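Local atomic coordinates of cyclopenase asqI (Emericella nidulans, PDB entry 5YY3), a protein that catalyses the ring contraction of 4'-methoxycyclopenin to 4'-methoxyviridicatin with loss of methyl isocyanate, a zinc-dependent step in aspoquinolone biosynthesis. Residues Q220-A223 and R224-E228; A496-D499 and L500-D503; A609-Q612 and L613-D616. One frame throughout, in Å; residues are numbered along the deposited sequence.

Along the chain the contacts come in series: contact 1 in the C-terminal half of helix 210-231, contact 2 where strand 487-497 ends in a turn, contact 3 on the short helix 611-614. Contact 1 belongs to the hemocyanin-type metal-binding domain, which holds zinc here, contacts 2 and 3 to the ig-like domain. The centres of contacts 1 and 2 are about 12 Å apart and the two touch, Thr227 OG1 lying 3.9 Å from Leu500 CD1, so the turn packs directly on the metal-site helix. Contact 3 is more peripheral, its centre about 17 Å from that of contact 2 and about 24 Å from contact 1. Contacts 2 and 3 both reach the second subunit.

Contact 1 (Q220-A223 and R224-E228); sequences QMVA and RYETE
Val222 and Glu226, one helical turn apart, lie side by side and point the same way. The methyl CG1 of Val222 comes to 4.1 Å from OE1 of Glu226, a loose flank contact. Beyond CG the glutamate chain is extended, which runs its carboxylate alongside the valine; OE2 accepts a hydrogen bond from the backbone N of Val237 and forms a salt bridge with Lys398 of helix 391-410, which also covers Val222.

Thr227 turns back along the helix instead. Its hydroxyl stands beside its own backbone N, chi1 -63°, and this brings OG1 to within 2.7 Å of the carbonyl oxygen of Ala223, to which it donates. The amide N of Thr227 donates to the same Ala223 O, at 2.9 Å, and the two donors arrive from opposite faces of the carbonyl plane. One buried oxygen thus receives two bonds, and the hydroxyl of a buried threonine is satisfied within its own helix.

Arg224 leaves the helix on another side. Its chain is extended from CG to NE, and CG passes 3.5 Å from the carbonyl oxygen of Gln220. The guanidinium then reaches Met562 O through NH1 and makes a cation-pi contact with Trp557, while Tyr225, with CG anti to the backbone N (chi1 -174°), swings its ring away from the preceding turn to stack with Trp394.

Backbone bonds from i+4 amides to i carbonyls run throughout, for example Tyr225 N to Met221 O at 2.8 Å. The side chain of Met221 is about 5 Å from those of the zinc ligands His186 and His218. The arrangement is that of a buried alpha-helix with a threonine hydroxyl bonded to the i-4 carbonyl, within the helical metal-binding core of the tyrosinase family.

Contact 2 (A496-D499 and L500-D503); sequences AAED and LMND
Met501 lays its thioether end alongside Glu498: the methyl CE comes to 4.0 Å from CG of the glutamate, and the two side chains run side by side in the same direction. Both leave the backbone with CG anti to N. A bend at chi3 of 39° then turns the methionine methyl back over the chain, close to the carbonyl oxygen of Glu498; the CE to O approach is tight and its exact value doubtful. That same oxygen accepts a weak hydrogen bond from Met501 N at 3.5 Å.

On another flank of the turn, Leu500 faces Ala497. CG of the leucine lies 4.2 Å from CB of the alanine, an apolar contact between residues three apart. In the main chain, Leu500 N donates to Ala497 O at 2.9 Å. The bond is bent, with 133° at the hydrogen, and the donor stands 50° above the carbonyl plane, so the oxygen is approached over its face. Ala496 adds a lighter touch, its CB 4.2 Å from Met501 CA.

After strand 487-497 the chain turns, with Leu500 N bonded to Ala497 O, and then enters a type I beta turn from Leu500 to Asp503, closed by Asp503 N on Leu500 O. Strand 571-580 pairs alongside, bonding the backbone of Ala496 and, just past the strand end, Glu498. Leu500 packs on Thr227 and Leu230 of helix 210-231, and Phe246 of the second subunit meets both Leu500 and Asp503.

Chemically, the contact combines bent or weak main-chain bonds with apolar contacts through the alanines, Leu500 and the methionine methyl. This is consistent with a shape that depends on fit as well as on hydrogen bonds. Of the acidic residues, Glu498 is partly exposed and Asp499 exposed, whereas buried Asp503 forms a salt bridge with Arg405.

Contact 3 (A609-Q612 and L613-D616); sequences AWTQ and LTED
Trp610 and Leu613 meet obliquely, the leucine methyl CD1 lying 4.3 Å from CE3 of the indole. Nearby, the methyl CG2 of Thr614 comes to 3.8 Å from CB of Ala609, a second apolar touch between residues five apart.

Between these contacts sits the carbonyl oxygen of Trp610, which accepts two backbone bonds. Thr614 N approaches in the carbonyl plane at 3.0 Å, nearly straight with 170° at the hydrogen. Leu613 N, at the same distance, comes from 57° above that plane and is more bent. The hydroxyl of Thr614 is tucked between its own backbone N and carbonyl carbon (chi1 57°), which puts OG1 near Trp610 O (3.4 Å) and Thr611 O (3.5 Å), either of which could take only a weak bond from its single proton.

Thr611 and Glu615 cross at an angle, four residues apart. OG1 of the threonine is 3.1 Å from OE2 of the glutamate, but the angle is too poor for a hydrogen bond. The firm link between these residues is in the main chain, Glu615 N to Thr611 O at 3.0 Å.

Outward from this shell, Trp610, the N-cap of helix 611-614, is positioned by its neighbours: NE1 donates to Pro605 O, and its ring meets Tyr504 edge-to-face. Gln612 is bent at chi2, and its amide bonds Asp414 and the backbone N of Ile415. Leu613 packs on Ile623 and Ile626 of helix 623-626, while Asp616 bonds Thr618 and touches Ile273 of the second subunit.

The chemistry is divided: the indole and Leu613 join the apolar packing on helix 623-626, whereas Glu615 lies exposed near the Thr611 hydroxyl. With the Trp610 oxygen accepting two amide N-H groups, main-chain bonds within 609-616 probably outweigh the Thr611-Glu615 pair, and Gln612 and Leu613 tie the turn to its surroundings.

Contact 1 (Q220-A223 and R224-E228)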
loop_
_atom_site.group_PDB
_atom_site.type_symbol
_atom_site.label_atom_id
_atom_site.label_comp_id
_atom_site.label_asym_id
_atom_site.label_seq_id
_atom_site.Cartn_x
_atom_site.Cartn_y
_atom_site.Cartn_z
ATOM N N GLN A 220 -14.391 18.512 -19.680
ATOM C CA GLN A 220 -14.652 17.164 -20.121
ATOM C C GLN A 220 -13.374 16.311 -19.897
ATOM O O GLN A 220 -13.466 15.149 -19.468
ATOM C CB GLN A 220 -15.136 17.218 -21.579
ATOM C CG GLN A 220 -15.777 16.003 -22.183
ATOM C CD GLN A 220 -17.108 15.568 -21.574
ATOM O OE1 GLN A 220 -17.585 14.486 -21.896
ATOM N NE2 GLN A 220 -17.698 16.377 -20.704
ATOM N N MET A 221 -12.178 16.875 -20.097
ATOM C CA MET A 221 -10.999 16.051 -19.808
ATOM C C MET A 221 -10.787 15.872 -18.287
ATOM O O MET A 221 -10.341 14.814 -17.857
ATOM C CB MET A 221 -9.703 16.572 -20.498
ATOM C CG MET A 221 -9.401 18.043 -20.544
ATOM S SD MET A 221 -8.127 18.392 -21.825
ATOM C CE MET A 221 -8.914 17.582 -23.210
ATOM N N VAL A 222 -11.153 16.858 -17.478
ATOM C CA VAL A 222 -11.148 16.694 -16.019
ATOM C C VAL A 222 -12.117 15.583 -15.537
ATOM O O VAL A 222 -11.749 14.750 -14.695
ATOM C CB VAL A 222 -11.495 18.033 -15.332
ATOM C CG1 VAL A 222 -11.926 17.835 -13.865
ATOM C CG2 VAL A 222 -10.299 18.983 -15.440
ATOM N N ALA A 223 -13.345 15.560 -16.058
ATOM C CA ALA A 223 -14.288 14.494 -15.696
ATOM C C ALA A 223 -13.727 13.104 -16.032
ATOM O O ALA A 223 -13.838 12.167 -15.254
ATOM C CB ALA A 223 -15.629 14.710 -16.396
ATOM N N ARG A 224 -13.104 12.975 -17.193
ATOM C CA ARG A 224 -12.471 11.726 -17.572
ATOM C C ARG A 224 -11.248 11.374 -16.685
ATOM O O ARG A 224 -11.104 10.230 -16.230
ATOM C CB ARG A 224 -12.065 11.785 -19.044
ATOM C CG ARG A 224 -13.248 11.750 -20.019
ATOM C CD ARG A 224 -12.747 11.710 -21.454
ATOM N NE ARG A 224 -13.830 11.626 -22.428
ATOM C CZ ARG A 224 -14.303 10.484 -22.914
ATOM N NH1 ARG A 224 -13.796 9.328 -22.501
ATOM N NH2 ARG A 224 -15.294 10.491 -23.791
ATOM N N TYR A 225 -10.367 12.349 -16.457
ATOM C CA TYR A 225 -9.217 12.156 -15.583
ATOM C C TYR A 225 -9.620 11.746 -14.168
ATOM O O TYR A 225 -9.004 10.865 -13.552
ATOM C CB TYR A 225 -8.395 13.428 -15.497
ATOM C CG TYR A 225 -7.090 13.270 -14.727
ATOM C CD1 TYR A 225 -6.103 12.397 -15.175
ATOM C CD2 TYR A 225 -6.845 13.999 -13.559
ATOM C CE1 TYR A 225 -4.893 12.262 -14.493
ATOM C CE2 TYR A 225 -5.631 13.873 -12.864
ATOM C CZ TYR A 225 -4.665 12.991 -13.341
ATOM O OH TYR A 225 -3.452 12.838 -12.697
ATOM N N GLU A 226 -10.650 12.400 -13.650
ATOM C CA GLU A 226 -11.093 12.123 -12.299
ATOM C C GLU A 226 -11.750 10.760 -12.250
ATOM O O GLU A 226 -11.536 9.999 -11.313
ATOM C CB GLU A 226 -12.044 13.211 -11.814
ATOM C CG GLU A 226 -11.309 14.468 -11.377
ATOM C CD GLU A 226 -12.088 15.265 -10.350
ATOM O OE1 GLU A 226 -13.231 15.674 -10.646
ATOM O OE2 GLU A 226 -11.561 15.489 -9.242
ATOM N N THR A 227 -12.546 10.444 -13.269
ATOM C CA THR A 227 -13.177 9.132 -13.343
ATOM C C THR A 227 -12.108 8.040 -13.448
ATOM O O THR A 227 -12.237 6.972 -12.845
ATOM C CB THR A 227 -14.148 9.055 -14.534
ATOM O OG1 THR A 227 -15.211 10.002 -14.329
ATOM C CG2 THR A 227 -14.729 7.655 -14.687
ATOM N N GLU A 228 -11.052 8.310 -14.209
ATOM C CA GLU A 228 -9.962 7.350 -14.367
ATOM C C GLU A 228 -9.285 7.140 -13.018
ATOM O O GLU A 228 -8.904 6.016 -12.659
ATOM C CB GLU A 228 -8.944 7.836 -15.398
ATOM C CG GLU A 228 -7.964 6.764 -15.850
ATOM C CD GLU A 228 -8.539 5.865 -16.937
ATOM O OE1 GLU A 228 -9.744 5.999 -17.261
ATOM O OE2 GLU A 228 -7.777 5.026 -17.477
#

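Contact 2 (A496-D499 and L500-D503)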
loop_
_atom_site.group_PDB
_atom_site.type_symbol
_atom_site.label_atom_id
_atom_site.label_comp_id
_atom_site.label_asym_id
_atom_site.label_seq_id
_atom_site.Cartn_x
_atom_site.Cartn_y
_atom_site.Cartn_z
ATOM N N ALA A 496 -21.367 8.050 -16.837
ATOM C CA ALA A 496 -20.864 8.561 -15.581
ATOM C C ALA A 496 -20.601 7.386 -14.653
ATOM O O ALA A 496 -21.383 6.436 -14.617
ATOM C CB ALA A 496 -21.842 9.526 -14.962
ATOM N N ALA A 497 -19.471 7.427 -13.951
ATOM C CA ALA A 497 -19.229 6.510 -12.843
ATOM C C ALA A 497 -20.427 6.595 -11.906
ATOM O O ALA A 497 -20.869 7.697 -11.566
ATOM C CB ALA A 497 -17.914 6.868 -12.103
ATOM N N GLU A 498 -20.963 5.448 -11.499
ATOM C CA GLU A 498 -22.180 5.440 -10.684
ATOM C C GLU A 498 -22.099 6.346 -9.437
ATOM O O GLU A 498 -23.096 6.942 -9.042
ATOM C CB GLU A 498 -22.521 4.011 -10.266
ATOM C CG GLU A 498 -23.936 3.870 -9.677
ATOM C CD GLU A 498 -24.362 2.412 -9.453
ATOM O OE1 GLU A 498 -24.199 1.589 -10.379
ATOM O OE2 GLU A 498 -24.865 2.090 -8.353
ATOM N N ASP A 499 -20.925 6.448 -8.819
ATOM C CA ASP A 499 -20.768 7.285 -7.622
ATOM C C ASP A 499 -20.875 8.776 -7.929
ATOM O O ASP A 499 -21.351 9.555 -7.098
ATOM C CB ASP A 499 -19.420 7.011 -6.934
ATOM C CG ASP A 499 -19.365 5.640 -6.292
ATOM O OD1 ASP A 499 -20.417 5.190 -5.792
ATOM O OD2 ASP A 499 -18.276 5.013 -6.288
ATOM N N LEU A 500 -20.421 9.174 -9.115
ATOM C CA LEU A 500 -20.400 10.594 -9.477
ATOM C C LEU A 500 -21.664 11.045 -10.206
ATOM O O LEU A 500 -21.806 12.210 -10.552
ATOM C CB LEU A 500 -19.185 10.899 -10.355
ATOM C CG LEU A 500 -17.813 10.450 -9.868
ATOM C CD1 LEU A 500 -16.742 10.824 -10.876
ATOM C CD2 LEU A 500 -17.525 11.071 -8.520
ATOM N N MET A 501 -22.576 10.106 -10.432
ATOM C CA MET A 501 -23.735 10.298 -11.309
ATOM C C MET A 501 -24.602 11.536 -11.041
ATOM O O MET A 501 -25.190 12.079 -11.977
ATOM C CB MET A 501 -24.574 9.013 -11.235
ATOM C CG MET A 501 -25.991 9.089 -11.677
ATOM S SD MET A 501 -26.830 7.548 -11.267
ATOM C CE MET A 501 -26.105 7.233 -9.691
ATOM N N ASN A 502 -24.677 12.010 -9.797
ATOM C CA ASN A 502 -25.504 13.196 -9.514
ATOM C C ASN A 502 -24.790 14.542 -9.670
ATOM O O ASN A 502 -25.338 15.587 -9.329
ATOM C CB ASN A 502 -26.086 13.117 -8.108
ATOM C CG ASN A 502 -27.187 12.105 -8.005
ATOM O OD1 ASN A 502 -27.921 11.853 -8.975
ATOM N ND2 ASN A 502 -27.317 11.507 -6.834
ATOM N N ASP A 503 -23.560 14.506 -10.154
ATOM C CA ASP A 503 -22.842 15.715 -10.494
ATOM C C ASP A 503 -22.905 15.900 -11.999
ATOM O O ASP A 503 -22.390 15.059 -12.745
ATOM C CB ASP A 503 -21.391 15.628 -10.016
ATOM C CG ASP A 503 -20.545 16.777 -10.499
ATOM O OD1 ASP A 503 -21.094 17.887 -10.687
ATOM O OD2 ASP A 503 -19.320 16.575 -10.677
#

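Contact 3 (A609-Q612 and L613-D616)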
loop_
_atom_site.group_PDB
_atom_site.type_symbol
_atom_site.label_atom_id
_atom_site.label_comp_id
_atom_site.label_asym_id
_atom_site.label_seq_id
_atom_site.Cartn_x
_atom_site.Cartn_y
_atom_site.Cartn_z
ATOM N N ALA A 609 -27.168 23.805 -15.023
ATOM C CA ALA A 609 -27.968 23.084 -14.042
ATOM C C ALA A 609 -29.356 22.850 -14.632
ATOM O O ALA A 609 -29.753 23.545 -15.569
ATOM C CB ALA A 609 -28.058 23.846 -12.731
ATOM N N TRP A 610 -30.089 21.876 -14.096
ATOM C CA TRP A 610 -31.441 21.608 -14.580
ATOM C C TRP A 610 -32.448 22.257 -13.669
ATOM O O TRP A 610 -32.366 22.171 -12.442
ATOM C CB TRP A 610 -31.737 20.114 -14.671
ATOM C CG TRP A 610 -30.844 19.376 -15.589
ATOM C CD1 TRP A 610 -29.931 19.909 -16.458
ATOM C CD2 TRP A 610 -30.753 17.953 -15.727
ATOM N NE1 TRP A 610 -29.279 18.898 -17.131
ATOM C CE2 TRP A 610 -29.766 17.689 -16.696
ATOM C CE3 TRP A 610 -31.415 16.877 -15.123
ATOM C CZ2 TRP A 610 -29.426 16.395 -17.078
ATOM C CZ3 TRP A 610 -31.080 15.598 -15.499
ATOM C CH2 TRP A 610 -30.093 15.362 -16.469
ATOM N N THR A 611 -33.416 22.906 -14.289
ATOM C CA THR A 611 -34.363 23.710 -13.555
ATOM C C THR A 611 -35.278 22.781 -12.734
ATOM O O THR A 611 -35.749 23.147 -11.652
ATOM C CB THR A 611 -35.151 24.608 -14.525
ATOM O OG1 THR A 611 -35.734 25.685 -13.799
ATOM C CG2 THR A 611 -36.238 23.832 -15.220
ATOM N N GLN A 612 -35.476 21.560 -13.230
ATOM C CA GLN A 612 -36.248 20.546 -12.512
ATOM C C GLN A 612 -35.631 20.207 -11.145
ATOM O O GLN A 612 -36.329 19.764 -10.232
ATOM C CB GLN A 612 -36.371 19.274 -13.356
ATOM C CG GLN A 612 -37.397 19.348 -14.514
ATOM C CD GLN A 612 -36.924 20.201 -15.690
ATOM O OE1 GLN A 612 -35.725 20.403 -15.888
ATOM N NE2 GLN A 612 -37.868 20.685 -16.486
ATOM N N LEU A 613 -34.321 20.418 -11.017
ATOM C CA LEU A 613 -33.620 20.177 -9.758
ATOM C C LEU A 613 -33.411 21.460 -8.939
ATOM O O LEU A 613 -33.626 21.454 -7.726
ATOM C CB LEU A 613 -32.282 19.509 -10.026
ATOM C CG LEU A 613 -32.339 18.144 -10.710
ATOM C CD1 LEU A 613 -30.934 17.596 -10.890
ATOM C CD2 LEU A 613 -33.173 17.200 -9.889
ATOM N N THR A 614 -33.010 22.559 -9.585
ATOM C CA THR A 614 -32.802 23.807 -8.849
ATOM C C THR A 614 -34.100 24.333 -8.240
ATOM O O THR A 614 -34.066 25.033 -7.222
ATOM C CB THR A 614 -32.189 24.911 -9.725
ATOM O OG1 THR A 614 -33.024 25.132 -10.865
ATOM C CG2 THR A 614 -30.792 24.508 -10.193
ATOM N N GLU A 615 -35.239 23.982 -8.839
ATOM C CA GLU A 615 -36.529 24.447 -8.329
ATOM C C GLU A 615 -37.273 23.365 -7.536
ATOM O O GLU A 615 -38.366 23.602 -7.028
ATOM C CB GLU A 615 -37.408 24.964 -9.485
ATOM C CG GLU A 615 -36.851 26.230 -10.159
ATOM C CD GLU A 615 -37.622 26.642 -11.417
ATOM O OE1 GLU A 615 -38.563 25.907 -11.818
ATOM O OE2 GLU A 615 -37.273 27.697 -12.004
ATOM N N ASP A 616 -36.679 22.182 -7.419
ATOM C CA ASP A 616 -37.263 21.127 -6.592
ATOM C C ASP A 616 -37.509 21.651 -5.184
ATOM O O ASP A 616 -36.639 22.293 -4.586
ATOM C CB ASP A 616 -36.356 19.895 -6.554
ATOM C CG ASP A 616 -36.905 18.792 -5.666
ATOM O OD1 ASP A 616 -38.142 18.573 -5.645
ATOM O OD2 ASP A 616 -36.091 18.153 -4.965
#